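Local atomic coordinates of uncharacterized protein (Ruminococcus gnavus, PDB entry 4QAN), a protein that is of unknown function, has a cystatin-like fold, is a divergent member of the NTF2-like superfamily and binds a metal ion. Residues A[44-50]-A[204-210]; A[157-161]-A[172-176]. One frame throughout, in Å; residues are numbered along the deposited sequence.

Contact 1: residues A[44-50]-A[204-210]; sequences DMALRGC and QLTGANY
R48, of helix 43-48, and T206, in the irregular segment 204-210, illustrate how a loop without regular structure can be held by one of its carbonyls and by a side-chain amide. NH1 of R48 donates to O of T206 (2.8 Å), lying close to the line of that C=O bond, and the acceptor sits in the guanidinium plane. L205 CD1 lies 3.7 Å above the centre of one guanidinium face, while CA of A208 is offset toward the rim of the opposite face. Through NE, R48 forms a salt bridge with D44 one turn earlier, 2.8 Å from NE to OD2, the hydrogen bond itself being weak.

N209 makes the second polar link. Its CG stands between backbone N and carbonyl carbon (chi1 61°), and the amide thereby turns toward the helix segment, where ND2 donates to O of L47 (2.9 Å, 161° at the hydrogen). C50 N reaches the same oxygen from the opposite face, giving it two donors. Apolar contact flanks these bonds: L47 CD1 lies over the face of the Y210 ring in a CH-pi contact, 3.8 Å from its centroid, and M45 CG meets L205 CD2 at 3.8 Å. Outside partners take the hydroxyls, T206 OG1 bonding to I21 O and Y210 OH to T252 OG1. The D44 carboxylate probably offsets the charge of buried R48 and favours the ionised pair, while NH1 holds the loop through T206 O.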
# COMPACT_ATOMS: atom_id res chain seq x y z
N ASP A 44 15.24 -0.18 4.69
CA ASP A 44 15.32 0.95 3.78
C ASP A 44 15.93 0.49 2.46
O ASP A 44 15.35 0.71 1.38
CB ASP A 44 16.16 2.07 4.40
CG ASP A 44 16.39 3.20 3.44
OD1 ASP A 44 15.45 3.99 3.22
OD2 ASP A 44 17.52 3.30 2.90
N MSE A 45 17.10 -0.16 2.56
CA MSE A 45 17.80 -0.70 1.40
C MSE A 45 16.90 -1.60 0.57
O MSE A 45 16.83 -1.44 -0.65
CB MSE A 45 19.06 -1.42 1.89
CG MSE A 45 19.94 -1.83 0.73
SE MSE A 45 21.42 -2.93 1.42
CE MSE A 45 22.13 -3.41 -0.35
N ALA A 46 16.21 -2.52 1.24
CA ALA A 46 15.31 -3.49 0.61
C ALA A 46 14.21 -2.84 -0.21
O ALA A 46 13.97 -3.23 -1.35
CB ALA A 46 14.67 -4.40 1.66
N LEU A 47 13.53 -1.86 0.39
CA LEU A 47 12.45 -1.14 -0.28
C LEU A 47 12.86 -0.53 -1.61
O LEU A 47 12.13 -0.61 -2.59
CB LEU A 47 11.90 -0.04 0.64
CG LEU A 47 11.03 -0.60 1.78
CD1 LEU A 47 10.66 0.48 2.77
CD2 LEU A 47 9.78 -1.25 1.21
N ARG A 48 14.04 0.09 -1.62
CA ARG A 48 14.56 0.73 -2.82
C ARG A 48 14.78 -0.24 -3.98
O ARG A 48 14.75 0.16 -5.15
CB ARG A 48 15.87 1.45 -2.48
CG ARG A 48 15.69 2.57 -1.46
CD ARG A 48 16.93 2.78 -0.62
NE ARG A 48 16.81 3.94 0.26
CZ ARG A 48 17.29 5.16 0.01
NH1 ARG A 48 17.94 5.43 -1.12
NH2 ARG A 48 17.12 6.11 0.91
N GLY A 49 15.00 -1.52 -3.66
CA GLY A 49 15.15 -2.56 -4.66
C GLY A 49 13.86 -3.17 -5.18
O GLY A 49 13.91 -4.00 -6.10
N CYS A 50 12.73 -2.79 -4.59
CA CYS A 50 11.42 -3.26 -5.03
C CYS A 50 10.85 -2.35 -6.10
O CYS A 50 11.18 -1.17 -6.18
CB CYS A 50 10.45 -3.33 -3.84
SG CYS A 50 10.99 -4.38 -2.46
N GLN A 204 25.76 -0.26 -1.57
CA GLN A 204 25.27 1.09 -1.78
C GLN A 204 23.76 0.92 -1.68
O GLN A 204 23.26 -0.20 -1.61
CB GLN A 204 25.61 1.64 -3.17
CG GLN A 204 26.94 1.19 -3.78
CD GLN A 204 28.13 1.83 -3.11
OE1 GLN A 204 28.24 1.84 -1.89
NE2 GLN A 204 29.04 2.39 -3.92
N LEU A 205 23.04 2.04 -1.71
CA LEU A 205 21.61 2.04 -1.93
C LEU A 205 21.34 2.51 -3.35
O LEU A 205 22.19 3.13 -3.99
CB LEU A 205 20.90 2.98 -0.96
CG LEU A 205 21.44 3.02 0.46
CD1 LEU A 205 20.62 4.00 1.29
CD2 LEU A 205 21.44 1.63 1.08
N THR A 206 20.17 2.17 -3.85
CA THR A 206 19.65 2.72 -5.08
C THR A 206 18.52 3.68 -4.68
O THR A 206 18.33 3.96 -3.49
CB THR A 206 19.17 1.60 -6.03
OG1 THR A 206 19.11 2.08 -7.38
CG2 THR A 206 17.77 1.04 -5.60
N GLY A 207 17.78 4.20 -5.65
CA GLY A 207 16.95 5.36 -5.41
C GLY A 207 15.84 5.17 -4.39
O GLY A 207 15.29 4.08 -4.26
N ALA A 208 15.52 6.25 -3.68
CA ALA A 208 14.43 6.26 -2.72
C ALA A 208 13.11 6.15 -3.48
O ALA A 208 12.93 6.79 -4.50
CB ALA A 208 14.46 7.52 -1.89
N ASN A 209 12.18 5.34 -2.97
CA ASN A 209 10.94 5.08 -3.68
C ASN A 209 9.77 4.80 -2.77
O ASN A 209 8.85 4.08 -3.16
CB ASN A 209 11.15 3.87 -4.58
CG ASN A 209 11.52 2.63 -3.79
OD1 ASN A 209 11.96 2.72 -2.64
ND2 ASN A 209 11.31 1.47 -4.39
N TYR A 210 9.81 5.32 -1.55
CA TYR A 210 8.71 5.22 -0.60
C TYR A 210 8.62 6.50 0.21
O TYR A 210 9.54 7.30 0.19
CB TYR A 210 8.93 4.00 0.32
CG TYR A 210 10.13 4.08 1.24
CD1 TYR A 210 11.40 3.74 0.81
CD2 TYR A 210 9.99 4.50 2.56
CE1 TYR A 210 12.50 3.80 1.66
CE2 TYR A 210 11.07 4.58 3.41
CZ TYR A 210 12.32 4.23 2.95
OH TYR A 210 13.38 4.30 3.81

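Contact 2: residues A[157-161]-A[172-176]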
# COMPACT_ATOMS: atom_id res chain seq x y z
N LEU A 157 14.87 -19.91 -2.58
CA LEU A 157 13.91 -18.81 -2.60
C LEU A 157 13.46 -18.58 -4.04
O LEU A 157 14.16 -18.95 -4.97
CB LEU A 157 14.54 -17.53 -2.05
CG LEU A 157 15.38 -17.66 -0.78
CD1 LEU A 157 16.27 -16.44 -0.61
CD2 LEU A 157 14.50 -17.84 0.44
N GLY A 158 12.28 -17.99 -4.20
CA GLY A 158 11.79 -17.63 -5.53
C GLY A 158 11.48 -16.15 -5.59
O GLY A 158 10.56 -15.70 -4.92
N PHE A 159 12.25 -15.39 -6.36
CA PHE A 159 11.94 -13.98 -6.60
C PHE A 159 11.40 -13.78 -8.02
O PHE A 159 11.89 -14.41 -8.98
CB PHE A 159 13.18 -13.07 -6.42
CG PHE A 159 13.75 -13.02 -5.02
CD1 PHE A 159 13.12 -13.64 -3.93
CD2 PHE A 159 14.91 -12.30 -4.78
CE1 PHE A 159 13.66 -13.57 -2.66
CE2 PHE A 159 15.46 -12.23 -3.50
CZ PHE A 159 14.83 -12.86 -2.44
N THR A 160 10.41 -12.90 -8.13
CA THR A 160 9.96 -12.39 -9.42
C THR A 160 10.60 -11.02 -9.68
O THR A 160 10.26 -10.03 -9.02
CB THR A 160 8.44 -12.28 -9.49
OG1 THR A 160 7.84 -13.53 -9.15
CG2 THR A 160 7.99 -11.85 -10.89
N ALA A 161 11.54 -10.99 -10.61
CA ALA A 161 12.24 -9.77 -11.01
C ALA A 161 11.58 -9.20 -12.24
O ALA A 161 11.14 -9.94 -13.12
CB ALA A 161 13.70 -10.08 -11.30
N SER A 172 8.52 -9.24 -6.64
CA SER A 172 8.12 -10.03 -5.49
C SER A 172 9.27 -10.86 -4.96
O SER A 172 10.09 -11.36 -5.73
CB SER A 172 6.95 -10.94 -5.85
OG SER A 172 6.41 -11.56 -4.70
N LEU A 173 9.33 -10.99 -3.64
CA LEU A 173 10.33 -11.80 -2.94
C LEU A 173 9.86 -13.24 -2.80
O LEU A 173 10.53 -14.07 -2.19
CB LEU A 173 10.61 -11.22 -1.55
CG LEU A 173 11.62 -10.08 -1.49
CD1 LEU A 173 11.04 -8.76 -1.98
CD2 LEU A 173 12.13 -9.95 -0.06
N LYS A 174 8.66 -13.50 -3.32
CA LYS A 174 8.08 -14.82 -3.40
C LYS A 174 7.50 -15.03 -4.80
O LYS A 174 7.07 -14.09 -5.46
CB LYS A 174 7.00 -14.97 -2.33
CG LYS A 174 7.55 -14.75 -0.93
CD LYS A 174 6.61 -15.25 0.15
CE LYS A 174 5.42 -14.33 0.33
NZ LYS A 174 4.34 -15.03 1.07
N GLU A 175 7.50 -16.28 -5.23
CA GLU A 175 7.08 -16.68 -6.58
C GLU A 175 5.77 -16.03 -6.99
O GLU A 175 4.87 -15.88 -6.18
CB GLU A 175 6.91 -18.19 -6.60
CG GLU A 175 7.14 -18.86 -7.93
CD GLU A 175 7.13 -20.37 -7.77
OE1 GLU A 175 6.10 -20.90 -7.32
OE2 GLU A 175 8.16 -21.01 -8.09
N GLY A 176 5.65 -15.66 -8.26
CA GLY A 176 4.42 -15.09 -8.80
C GLY A 176 4.29 -13.60 -8.56
O GLY A 176 5.28 -12.88 -8.45
O HOH W 1 11.14 -16.58 -2.30
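The F159 ring has L173 on one face, CG standing 4.2 Å above the plane and offset toward the rim, with L173 CB 4.0 Å from F159 CE1. Near CD1 and CE1 of the ring comes the carbonyl of L173, its O 3.1 Å from CD1; O of S172 approaches obliquely. The setting is the open end of the beta hairpin formed by strands 153-164 and 167-172, away from its turn, in the antiparallel sheet of a cystatin-like fold. F159 also touches M34 of helix 27-39 and L105 of helix 87-108, and L105 meets L173 too.

T160 and S172 form an antiparallel hydrogen-bonded pair. T160 N donates to S172 O (2.9 Å), tilted 26° from the carbonyl plane, whereas S172 N meets a lone pair of T160 O within its plane. Beyond this pair the backbone of 173-176 leaves the strand, and side chains and water replace the regular bonding. Water 1 accepts from G158 N and lies 2.6 Å from both that N and L173 O, bridging the two backbones. With OG anti to the backbone N (chi1 -171°), S172 donates to K174 O and so ties the turn to itself; Q101 on helix 87-108 bonds the same hydroxyl. K174 NZ reaches I183 O and E104. Farther along, the T160 hydroxyl closes the bend, OG1 donating to a lone pair of G176 O at 2.7 Å.

In the fold
Both contacts are largely buried, A208 and E175 being their exposed residues, and their centres lie about 17 Å apart around the same two helices: 27-39 and 87-108 touch side chains of each. Contact 1 is the long-range one, bringing residues 154 positions apart together where the link after strand 187-188 passes over helix 43-48; contact 2 is local, at the open end of a hairpin, where the strand pairing runs out. The chemistry follows place. Contact 1 is joined by two side-chain donors, R48 and N209, with the R48-D44 pair inside the helix segment; contact 2 uses main-chain bonds, then hydroxyls and a water. G49 bonds through its backbone to I170 of strand 167-172, joining the neighbourhoods of the two contacts.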